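Local atomic coordinates of TBC1 domain family member 22A (Homo sapiens, PDB entry 2QFZ), a protein that probably acts as a GTPase-activating protein for Rab-family GTPases through the all-helical TBC domain that makes up this chain. Residues Phe157-Ile162 / Cys262-Trp267; His238-Leu243 / Gln303-Phe308; Leu289-Lys294 / Ala315-Glu320. One frame throughout, in Å; residues are numbered along the deposited sequence.

Contact 1: Phe157-Ile162 / Cys262-Trp267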
loop_
_atom_site.group_PDB
_atom_site.type_symbol
_atom_site.label_atom_id
_atom_site.label_comp_id
_atom_site.label_asym_id
_atom_site.label_seq_id
_atom_site.Cartn_x
_atom_site.Cartn_y
_atom_site.Cartn_z
ATOM N N PHE A 157 4.514 2.498 4.965
ATOM C CA PHE A 157 5.665 3.405 4.954
ATOM C C PHE A 157 6.197 3.643 6.406
ATOM O O PHE A 157 7.378 3.560 6.679
ATOM C CB PHE A 157 5.272 4.703 4.261
ATOM C CG PHE A 157 4.952 4.538 2.815
ATOM C CD1 PHE A 157 5.950 4.218 1.917
ATOM C CD2 PHE A 157 3.671 4.690 2.346
ATOM C CE1 PHE A 157 5.686 4.073 0.556
ATOM C CE2 PHE A 157 3.396 4.535 0.974
ATOM C CZ PHE A 157 4.408 4.243 0.090
ATOM N N PHE A 158 5.297 3.862 7.336
ATOM C CA PHE A 158 5.690 4.269 8.665
ATOM C C PHE A 158 6.380 3.098 9.359
ATOM O O PHE A 158 7.423 3.270 9.973
ATOM C CB PHE A 158 4.476 4.774 9.477
ATOM C CG PHE A 158 4.801 5.074 10.920
ATOM C CD1 PHE A 158 5.311 6.335 11.290
ATOM C CD2 PHE A 158 4.650 4.085 11.897
ATOM C CE1 PHE A 158 5.634 6.605 12.654
ATOM C CE2 PHE A 158 4.987 4.323 13.236
ATOM C CZ PHE A 158 5.461 5.590 13.621
ATOM N N VAL A 159 5.799 1.899 9.243
ATOM C CA VAL A 159 6.353 0.719 9.886
ATOM C C VAL A 159 7.705 0.356 9.271
ATOM O O VAL A 159 8.656 0.122 9.986
ATOM C CB VAL A 159 5.349 -0.469 9.863
ATOM C CG1 VAL A 159 6.060 -1.779 10.138
ATOM C CG2 VAL A 159 4.212 -0.204 10.859
ATOM N N VAL A 160 7.801 0.371 7.951
ATOM C CA VAL A 160 9.067 0.100 7.281
ATOM C C VAL A 160 10.140 1.096 7.756
ATOM O O VAL A 160 11.234 0.671 8.189
ATOM C CB VAL A 160 8.892 0.058 5.717
ATOM C CG1 VAL A 160 10.209 0.176 4.951
ATOM C CG2 VAL A 160 8.167 -1.225 5.314
ATOM N N PHE A 161 9.817 2.397 7.722
ATOM C CA PHE A 161 10.782 3.429 8.069
ATOM C C PHE A 161 11.117 3.475 9.571
ATOM O O PHE A 161 12.269 3.631 9.914
ATOM C CB PHE A 161 10.363 4.824 7.567
ATOM C CG PHE A 161 10.145 4.913 6.086
ATOM C CD1 PHE A 161 10.770 4.048 5.193
ATOM C CD2 PHE A 161 9.340 5.921 5.566
ATOM C CE1 PHE A 161 10.553 4.160 3.805
ATOM C CE2 PHE A 161 9.126 6.031 4.178
ATOM C CZ PHE A 161 9.758 5.144 3.298
ATOM N N ILE A 162 10.150 3.270 10.466
ATOM C CA ILE A 162 10.463 3.266 11.890
ATOM C C ILE A 162 11.309 2.052 12.268
ATOM O O ILE A 162 12.108 2.127 13.194
ATOM C CB ILE A 162 9.205 3.403 12.777
ATOM C CG1 ILE A 162 9.617 3.906 14.176
ATOM C CG2 ILE A 162 8.420 2.080 12.877
ATOM C CD1 ILE A 162 8.570 4.689 14.879
ATOM N N CYS A 262 2.170 -8.989 4.991
ATOM C CA CYS A 262 1.931 -9.322 3.593
ATOM C C CYS A 262 1.879 -8.082 2.679
ATOM O O CYS A 262 2.343 -8.128 1.546
ATOM C CB CYS A 262 0.643 -10.152 3.475
ATOM S SG CYS A 262 0.841 -11.748 4.274
ATOM N N THR A 263 1.265 -7.012 3.155
ATOM C CA THR A 263 1.127 -5.766 2.363
ATOM C C THR A 263 2.573 -5.221 2.094
ATOM O O THR A 263 2.901 -4.795 0.994
ATOM C CB THR A 263 0.265 -4.723 3.117
ATOM O OG1 THR A 263 -1.110 -5.169 3.221
ATOM C CG2 THR A 263 0.321 -3.281 2.445
ATOM N N ILE A 264 3.445 -5.309 3.094
ATOM C CA ILE A 264 4.809 -4.795 2.950
ATOM C C ILE A 264 5.511 -5.552 1.831
ATOM O O ILE A 264 6.098 -4.964 0.943
ATOM C CB ILE A 264 5.595 -4.816 4.329
ATOM C CG1 ILE A 264 5.033 -3.741 5.212
ATOM C CG2 ILE A 264 7.126 -4.669 4.094
ATOM C CD1 ILE A 264 5.455 -3.773 6.720
ATOM N N ARG A 265 5.398 -6.877 1.824
ATOM C CA ARG A 265 5.994 -7.658 0.771
ATOM C C ARG A 265 5.444 -7.361 -0.660
ATOM O O ARG A 265 6.206 -7.168 -1.638
ATOM C CB ARG A 265 5.888 -9.138 1.135
ATOM C CG ARG A 265 6.388 -10.091 0.103
ATOM C CD ARG A 265 7.827 -9.816 -0.386
ATOM N NE ARG A 265 8.085 -10.682 -1.500
ATOM C CZ ARG A 265 7.861 -10.393 -2.771
ATOM N NH1 ARG A 265 7.442 -9.190 -3.164
ATOM N NH2 ARG A 265 8.093 -11.327 -3.685
ATOM N N LEU A 266 4.127 -7.359 -0.757
ATOM C CA LEU A 266 3.379 -6.946 -1.919
ATOM C C LEU A 266 3.862 -5.589 -2.455
ATOM O O LEU A 266 4.074 -5.437 -3.679
ATOM C CB LEU A 266 1.898 -6.878 -1.536
ATOM C CG LEU A 266 0.770 -7.233 -2.520
ATOM C CD1 LEU A 266 0.795 -8.683 -2.975
ATOM C CD2 LEU A 266 -0.636 -6.882 -1.863
ATOM N N TRP A 267 4.092 -4.617 -1.561
ATOM C CA TRP A 267 4.496 -3.268 -2.032
ATOM C C TRP A 267 5.941 -3.217 -2.551
ATOM O O TRP A 267 6.230 -2.323 -3.341
ATOM C CB TRP A 267 4.210 -2.150 -0.998
ATOM C CG TRP A 267 2.743 -1.841 -0.802
ATOM C CD1 TRP A 267 1.672 -2.595 -1.183
ATOM C CD2 TRP A 267 2.202 -0.708 -0.131
ATOM N NE1 TRP A 267 0.491 -1.984 -0.794
ATOM C CE2 TRP A 267 0.806 -0.828 -0.145
ATOM C CE3 TRP A 267 2.770 0.427 0.453
ATOM C CZ2 TRP A 267 -0.025 0.135 0.412
ATOM C CZ3 TRP A 267 1.938 1.370 1.012
ATOM C CH2 TRP A 267 0.581 1.221 1.006
#
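Phe157 turns one ring face to the CE3-CZ3 edge of the Trp267 indole, CE2 of Phe157 being 3.5 Å from CZ3 of Trp267. The planes are inclined at 54° and the six-membered rings lie 5.4 Å apart between centroids, so the pair is oblique, neither a stack nor a T-shaped contact. On the indole's own side, CG2 of Thr263 lies against one face, offset toward the rim.

The second patch is purely aliphatic and centres on Ile264. Its CG2 meets CG2 of Val160 at 3.8 Å, while its CD1 touches CG1 of Val159 at 4.0 Å. The CG2 branch of Ile264 meets Val160 alone, whereas CD1, at the end of the other branch, reaches both valines, being also 4.0 Å from CG2 of Val160. Val160 can offer CG2 because that methyl stands anti to the carbonyl carbon while CG1 takes the place anti to N (chi1 164°).

No hydrogen bond crosses the interface, which is helix-helix packing inside the TBC domain. The near-perpendicular crossing of the segment axes (signed angle -88°) and their closest approach of 10.9 Å fit a contact limited to five residues. Helix 56-63 adds Arg56 and Trp60 against Val160, and helix 181-200 brings Leu198 against both Phe157 and Trp267, so these two helices pack against the crossing as well.

Contact 2: His238-Leu243 / Gln303-Phe308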
loop_
_atom_site.group_PDB
_atom_site.type_symbol
_atom_site.label_atom_id
_atom_site.label_comp_id
_atom_site.label_asym_id
_atom_site.label_seq_id
_atom_site.Cartn_x
_atom_site.Cartn_y
_atom_site.Cartn_z
ATOM N N HIS A 238 -25.319 -16.079 -7.970
ATOM C CA HIS A 238 -25.688 -15.870 -6.554
ATOM C C HIS A 238 -25.800 -14.393 -6.148
ATOM O O HIS A 238 -25.727 -14.070 -4.978
ATOM C CB HIS A 238 -24.704 -16.649 -5.676
ATOM C CG HIS A 238 -24.765 -18.116 -5.927
ATOM N ND1 HIS A 238 -24.053 -18.726 -6.941
ATOM C CD2 HIS A 238 -25.552 -19.080 -5.381
ATOM C CE1 HIS A 238 -24.379 -20.008 -6.985
ATOM N NE2 HIS A 238 -25.285 -20.247 -6.052
ATOM N N GLU A 239 -25.998 -13.515 -7.138
ATOM C CA GLU A 239 -26.282 -12.100 -6.935
ATOM C C GLU A 239 -25.185 -11.366 -6.174
ATOM O O GLU A 239 -25.480 -10.431 -5.461
ATOM C CB GLU A 239 -27.626 -11.916 -6.184
ATOM C CG GLU A 239 -28.836 -12.629 -6.830
ATOM C CD GLU A 239 -29.422 -11.868 -8.002
ATOM O OE1 GLU A 239 -28.875 -10.797 -8.353
ATOM O OE2 GLU A 239 -30.438 -12.332 -8.569
ATOM N N VAL A 240 -23.929 -11.778 -6.298
ATOM C CA VAL A 240 -22.843 -10.965 -5.739
ATOM C C VAL A 240 -22.252 -10.114 -6.850
ATOM O O VAL A 240 -21.815 -10.656 -7.871
ATOM C CB VAL A 240 -21.721 -11.819 -5.044
ATOM C CG1 VAL A 240 -20.633 -10.875 -4.467
ATOM C CG2 VAL A 240 -22.318 -12.709 -3.938
ATOM N N ARG A 241 -22.265 -8.786 -6.648
ATOM C CA ARG A 241 -21.674 -7.815 -7.569
ATOM C C ARG A 241 -20.221 -7.564 -7.179
ATOM O O ARG A 241 -19.911 -7.503 -6.004
ATOM C CB ARG A 241 -22.414 -6.470 -7.496
ATOM C CG ARG A 241 -23.836 -6.504 -8.021
ATOM C CD ARG A 241 -24.447 -5.145 -8.003
ATOM N NE ARG A 241 -24.845 -4.732 -6.645
ATOM C CZ ARG A 241 -24.350 -3.701 -5.987
ATOM N NH1 ARG A 241 -23.393 -2.931 -6.515
ATOM N NH2 ARG A 241 -24.806 -3.442 -4.787
ATOM N N TYR A 242 -19.324 -7.365 -8.142
ATOM C CA TYR A 242 -17.921 -7.157 -7.749
ATOM C C TYR A 242 -17.739 -5.975 -6.786
ATOM O O TYR A 242 -16.928 -6.040 -5.896
ATOM C CB TYR A 242 -16.993 -7.029 -8.960
ATOM C CG TYR A 242 -16.779 -8.307 -9.728
ATOM C CD1 TYR A 242 -17.783 -8.826 -10.555
ATOM C CD2 TYR A 242 -15.548 -8.948 -9.701
ATOM C CE1 TYR A 242 -17.574 -9.973 -11.287
ATOM C CE2 TYR A 242 -15.318 -10.103 -10.436
ATOM C CZ TYR A 242 -16.331 -10.612 -11.226
ATOM O OH TYR A 242 -16.107 -11.758 -11.957
ATOM N N LEU A 243 -18.549 -4.936 -6.925
ATOM C CA LEU A 243 -18.404 -3.719 -6.133
ATOM C C LEU A 243 -18.634 -3.949 -4.668
ATOM O O LEU A 243 -18.045 -3.239 -3.826
ATOM C CB LEU A 243 -19.370 -2.649 -6.625
ATOM C CG LEU A 243 -19.158 -1.188 -6.240
ATOM C CD1 LEU A 243 -17.831 -0.649 -6.761
ATOM C CD2 LEU A 243 -20.324 -0.379 -6.826
ATOM N N GLN A 303 -25.480 -14.681 1.262
ATOM C CA GLN A 303 -24.990 -13.974 2.472
ATOM C C GLN A 303 -23.597 -14.460 2.906
ATOM O O GLN A 303 -22.718 -13.666 3.230
ATOM C CB GLN A 303 -25.994 -14.156 3.628
ATOM C CG GLN A 303 -25.711 -13.335 4.902
ATOM C CD GLN A 303 -26.487 -13.862 6.146
ATOM O OE1 GLN A 303 -27.278 -14.818 6.062
ATOM N NE2 GLN A 303 -26.249 -13.227 7.298
ATOM N N GLU A 304 -23.418 -15.771 2.939
ATOM C CA GLU A 304 -22.136 -16.364 3.307
ATOM C C GLU A 304 -21.096 -16.204 2.218
ATOM O O GLU A 304 -19.922 -16.132 2.531
ATOM C CB GLU A 304 -22.301 -17.856 3.653
ATOM C CG GLU A 304 -23.062 -18.113 4.929
ATOM C CD GLU A 304 -22.987 -19.574 5.404
ATOM O OE1 GLU A 304 -23.393 -19.855 6.538
ATOM O OE2 GLU A 304 -22.524 -20.447 4.654
ATOM N N LEU A 305 -21.523 -16.185 0.944
ATOM C CA LEU A 305 -20.619 -15.941 -0.187
ATOM C C LEU A 305 -19.977 -14.542 -0.119
ATOM O O LEU A 305 -18.754 -14.398 -0.180
ATOM C CB LEU A 305 -21.344 -16.089 -1.525
ATOM C CG LEU A 305 -20.470 -15.886 -2.771
ATOM C CD1 LEU A 305 -19.192 -16.718 -2.729
ATOM C CD2 LEU A 305 -21.274 -16.148 -4.101
ATOM N N LEU A 306 -20.816 -13.529 0.001
ATOM C CA LEU A 306 -20.339 -12.172 0.239
ATOM C C LEU A 306 -19.474 -12.062 1.541
ATOM O O LEU A 306 -18.412 -11.489 1.496
ATOM C CB LEU A 306 -21.523 -11.172 0.220
ATOM C CG LEU A 306 -21.182 -9.687 0.378
ATOM C CD1 LEU A 306 -20.012 -9.294 -0.566
ATOM C CD2 LEU A 306 -22.360 -8.833 0.148
ATOM N N LEU A 307 -19.901 -12.655 2.656
ATOM C CA LEU A 307 -19.099 -12.660 3.905
ATOM C C LEU A 307 -17.712 -13.217 3.748
ATOM O O LEU A 307 -16.788 -12.651 4.292
ATOM C CB LEU A 307 -19.774 -13.412 5.053
ATOM C CG LEU A 307 -20.955 -12.642 5.660
ATOM C CD1 LEU A 307 -21.960 -13.654 6.235
ATOM C CD2 LEU A 307 -20.523 -11.602 6.721
ATOM N N PHE A 308 -17.600 -14.327 3.016
ATOM C CA PHE A 308 -16.342 -15.006 2.702
ATOM C C PHE A 308 -15.409 -14.097 1.861
ATOM O O PHE A 308 -14.246 -13.940 2.179
ATOM C CB PHE A 308 -16.641 -16.319 1.930
ATOM C CG PHE A 308 -15.421 -17.089 1.544
ATOM C CD1 PHE A 308 -14.665 -17.758 2.510
ATOM C CD2 PHE A 308 -15.016 -17.172 0.210
ATOM C CE1 PHE A 308 -13.526 -18.472 2.156
ATOM C CE2 PHE A 308 -13.863 -17.879 -0.143
ATOM C CZ PHE A 308 -13.129 -18.551 0.856
#
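Val240 and Leu305 form the first shell, packing a Schellman-terminated helix end against helix 302-309 in an all-helical fold. CG2 of Val240 approaches CD2 of Leu305 at 3.6 Å, and CG of Leu305 is 3.9 Å from CG2 of Val240. The other valine branch points to the next leucine, CG1 of Val240 standing a looser 4.3 Å from CD1 of Leu306. Val240 therefore straddles two successive leucines, one with each methyl; its CG1 lies anti to the backbone N (chi1 -179°), leaving CG2 beside N on the Leu305 side.

Glu239, with a positive phi of 60°, is the C-prime residue of the Schellman motif that closes helix 229-237, in which N of Val240 pairs with O of Leu235 and N of Glu239 with O of Asp236; the turn is consistent with bringing Val240 to face helix 302-309. Phe302 and Leu309 of that helix also touch Val240, and Phe245 packs on both Val240 and Leu306. ND1 of His238 is tied back to helix 229-237 by a hydrogen bond to O of His234. What His238 gives Leu305 is chiefly its aliphatic carbon: CB of His238 lies 3.8 Å from CD2 of Leu305, the methyl that also meets Val240.

Contact 3: Leu289-Lys294 / Ala315-Glu320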
loop_
_atom_site.group_PDB
_atom_site.type_symbol
_atom_site.label_atom_id
_atom_site.label_comp_id
_atom_site.label_asym_id
_atom_site.label_seq_id
_atom_site.Cartn_x
_atom_site.Cartn_y
_atom_site.Cartn_z
ATOM N N LEU A 289 -8.804 -13.292 -6.073
ATOM C CA LEU A 289 -10.118 -13.890 -6.201
ATOM C C LEU A 289 -10.070 -15.394 -6.608
ATOM O O LEU A 289 -10.705 -16.244 -5.965
ATOM C CB LEU A 289 -10.972 -13.056 -7.175
ATOM C CG LEU A 289 -12.462 -13.364 -7.265
ATOM C CD1 LEU A 289 -13.190 -13.226 -5.948
ATOM C CD2 LEU A 289 -13.060 -12.445 -8.318
ATOM N N VAL A 290 -9.301 -15.717 -7.637
ATOM C CA VAL A 290 -9.322 -17.050 -8.185
ATOM C C VAL A 290 -8.473 -18.031 -7.385
ATOM O O VAL A 290 -8.640 -19.219 -7.567
ATOM C CB VAL A 290 -9.052 -17.112 -9.739
ATOM C CG1 VAL A 290 -10.094 -16.276 -10.494
ATOM C CG2 VAL A 290 -7.645 -16.715 -10.138
ATOM N N ARG A 291 -7.635 -17.527 -6.462
ATOM C CA ARG A 291 -6.972 -18.334 -5.431
ATOM C C ARG A 291 -7.993 -19.143 -4.605
ATOM O O ARG A 291 -7.725 -20.293 -4.250
ATOM C CB ARG A 291 -6.078 -17.442 -4.536
ATOM C CG ARG A 291 -5.660 -17.996 -3.155
ATOM C CD ARG A 291 -4.553 -19.072 -3.208
ATOM N NE ARG A 291 -4.283 -19.592 -1.855
ATOM C CZ ARG A 291 -4.998 -20.543 -1.235
ATOM N NH1 ARG A 291 -6.041 -21.116 -1.825
ATOM N NH2 ARG A 291 -4.665 -20.937 -0.013
ATOM N N TRP A 292 -9.176 -18.583 -4.337
ATOM C CA TRP A 292 -10.210 -19.360 -3.588
ATOM C C TRP A 292 -11.352 -19.797 -4.456
ATOM O O TRP A 292 -12.493 -19.893 -4.000
ATOM C CB TRP A 292 -10.733 -18.570 -2.417
ATOM C CG TRP A 292 -9.756 -18.527 -1.294
ATOM C CD1 TRP A 292 -9.520 -19.508 -0.346
ATOM C CD2 TRP A 292 -8.876 -17.472 -0.999
ATOM N NE1 TRP A 292 -8.550 -19.105 0.516
ATOM C CE2 TRP A 292 -8.129 -17.855 0.136
ATOM C CE3 TRP A 292 -8.628 -16.242 -1.591
ATOM C CZ2 TRP A 292 -7.174 -17.037 0.693
ATOM C CZ3 TRP A 292 -7.698 -15.441 -1.042
ATOM C CH2 TRP A 292 -6.960 -15.839 0.087
ATOM N N ARG A 293 -11.064 -20.083 -5.713
ATOM C CA ARG A 293 -12.099 -20.448 -6.612
ATOM C C ARG A 293 -12.893 -21.663 -6.076
ATOM O O ARG A 293 -14.110 -21.714 -6.249
ATOM C CB ARG A 293 -11.562 -20.680 -8.021
ATOM C CG ARG A 293 -10.558 -21.799 -8.183
ATOM C CD ARG A 293 -10.152 -21.960 -9.668
ATOM N NE ARG A 293 -11.281 -21.839 -10.596
ATOM C CZ ARG A 293 -12.103 -22.831 -10.972
ATOM N NH1 ARG A 293 -11.969 -24.082 -10.521
ATOM N NH2 ARG A 293 -13.084 -22.560 -11.827
ATOM N N LYS A 294 -12.208 -22.599 -5.404
ATOM C CA LYS A 294 -12.819 -23.835 -4.872
ATOM C C LYS A 294 -13.861 -23.539 -3.802
ATOM O O LYS A 294 -14.998 -23.987 -3.893
ATOM C CB LYS A 294 -11.717 -24.752 -4.285
ATOM C CG LYS A 294 -12.213 -25.976 -3.445
ATOM N N ALA A 315 -5.142 -14.818 7.678
ATOM C CA ALA A 315 -4.431 -14.478 8.929
ATOM C C ALA A 315 -3.117 -15.284 9.090
ATOM O O ALA A 315 -2.183 -14.860 9.755
ATOM C CB ALA A 315 -5.344 -14.682 10.103
ATOM N N HIS A 316 -3.035 -16.434 8.442
ATOM C CA HIS A 316 -1.867 -17.292 8.558
ATOM C C HIS A 316 -0.893 -17.103 7.394
ATOM O O HIS A 316 0.103 -17.817 7.296
ATOM C CB HIS A 316 -2.304 -18.751 8.637
ATOM C CG HIS A 316 -3.006 -19.237 7.408
ATOM N ND1 HIS A 316 -4.352 -19.055 7.205
ATOM C CD2 HIS A 316 -2.542 -19.876 6.309
ATOM C CE1 HIS A 316 -4.694 -19.573 6.037
ATOM N NE2 HIS A 316 -3.616 -20.081 5.476
ATOM N N TRP A 317 -1.177 -16.161 6.503
ATOM C CA TRP A 317 -0.390 -16.024 5.286
ATOM C C TRP A 317 1.046 -15.545 5.555
ATOM O O TRP A 317 1.274 -14.767 6.446
ATOM C CB TRP A 317 -1.098 -15.107 4.272
ATOM C CG TRP A 317 -1.963 -15.854 3.334
ATOM C CD1 TRP A 317 -2.588 -17.058 3.558
ATOM C CD2 TRP A 317 -2.316 -15.460 2.008
ATOM N NE1 TRP A 317 -3.288 -17.427 2.459
ATOM C CE2 TRP A 317 -3.146 -16.469 1.486
ATOM C CE3 TRP A 317 -2.046 -14.331 1.226
ATOM C CZ2 TRP A 317 -3.683 -16.399 0.207
ATOM C CZ3 TRP A 317 -2.570 -14.280 -0.067
ATOM C CH2 TRP A 317 -3.379 -15.286 -0.554
ATOM N N ASP A 318 1.985 -16.067 4.771
ATOM C CA ASP A 318 3.416 -15.741 4.879
ATOM C C ASP A 318 3.969 -15.416 3.490
ATOM O O ASP A 318 3.194 -15.250 2.530
ATOM C CB ASP A 318 4.229 -16.869 5.586
ATOM C CG ASP A 318 4.123 -18.264 4.894
ATOM O OD1 ASP A 318 3.834 -19.258 5.617
ATOM O OD2 ASP A 318 4.363 -18.400 3.668
ATOM N N ASP A 319 5.294 -15.293 3.386
ATOM C CA ASP A 319 5.925 -14.767 2.177
ATOM C C ASP A 319 5.715 -15.725 1.020
ATOM O O ASP A 319 5.544 -15.301 -0.096
ATOM C CB ASP A 319 7.428 -14.487 2.405
ATOM N N GLU A 320 5.698 -17.015 1.299
ATOM C CA GLU A 320 5.399 -18.019 0.279
ATOM C C GLU A 320 4.045 -17.757 -0.408
ATOM O O GLU A 320 3.929 -17.936 -1.598
ATOM C CB GLU A 320 5.418 -19.441 0.861
#
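Trp317 meets Arg291 and Trp292 just before helix 319-335. First, CD1 of Trp317 lies over one face of the His316 imidazole, whose CD2 sits at the indole edge. Trp317 then directs its benzo side at 289-294: CZ2 of Trp317 is 3.3 Å from CH2 of Trp292, the N-cap residue between helices 276-291 and 293-298. The six-membered rings are tilted by only 15°, yet their centroids lie 5.3 Å apart, so they are slid apart and barely overlap. The same CZ2 of Trp317 lies 3.8 Å from NE of Arg291, whose guanidinium is turned 18° from the indole plane. With CG anti to N (chi1 161°) and a bend at chi2, Arg291 rests its CG on one face of Trp292. Were the indole of Trp317 cut back to an alanine, the benzo edge of Trp292 and NE of Arg291 would probably lose this flat partner, opening a gap between the segments. O of Trp317 is hydrogen-bonded to NH2 of Arg261, and OD2 of Asp318 caps helix 319-335, accepting weakly from N of Glu320 at 3.1 Å. With no hydrogen bond crossing and NE1 of Trp317 buried without a partner in the model, the join probably depends on flat-group and apolar packing.

In this all-helical chain contact 1 lies near the middle (8 Å from the chain centre) and contact 2 farthest out at 25 Å. Contact 3 lies between them, 19 Å centre to centre from contact 1 and 18 Å from contact 2. It touches both: SG of Cys262 packs 3.7 Å from O of Trp317, and CE2 of Tyr242 lies 3.9 Å from CD2 of Leu289. Contacts 1 and 2 stay about 15 Å apart at their nearest atoms. In sequence, contact 1 closes before contact 3 opens, whereas contact 2 alternates with each. Helices 260-270 and 276-291 are consecutive, as are 293-298, 302-309 and 319-335, so a touching series leads from near the centre to the C-terminal helices.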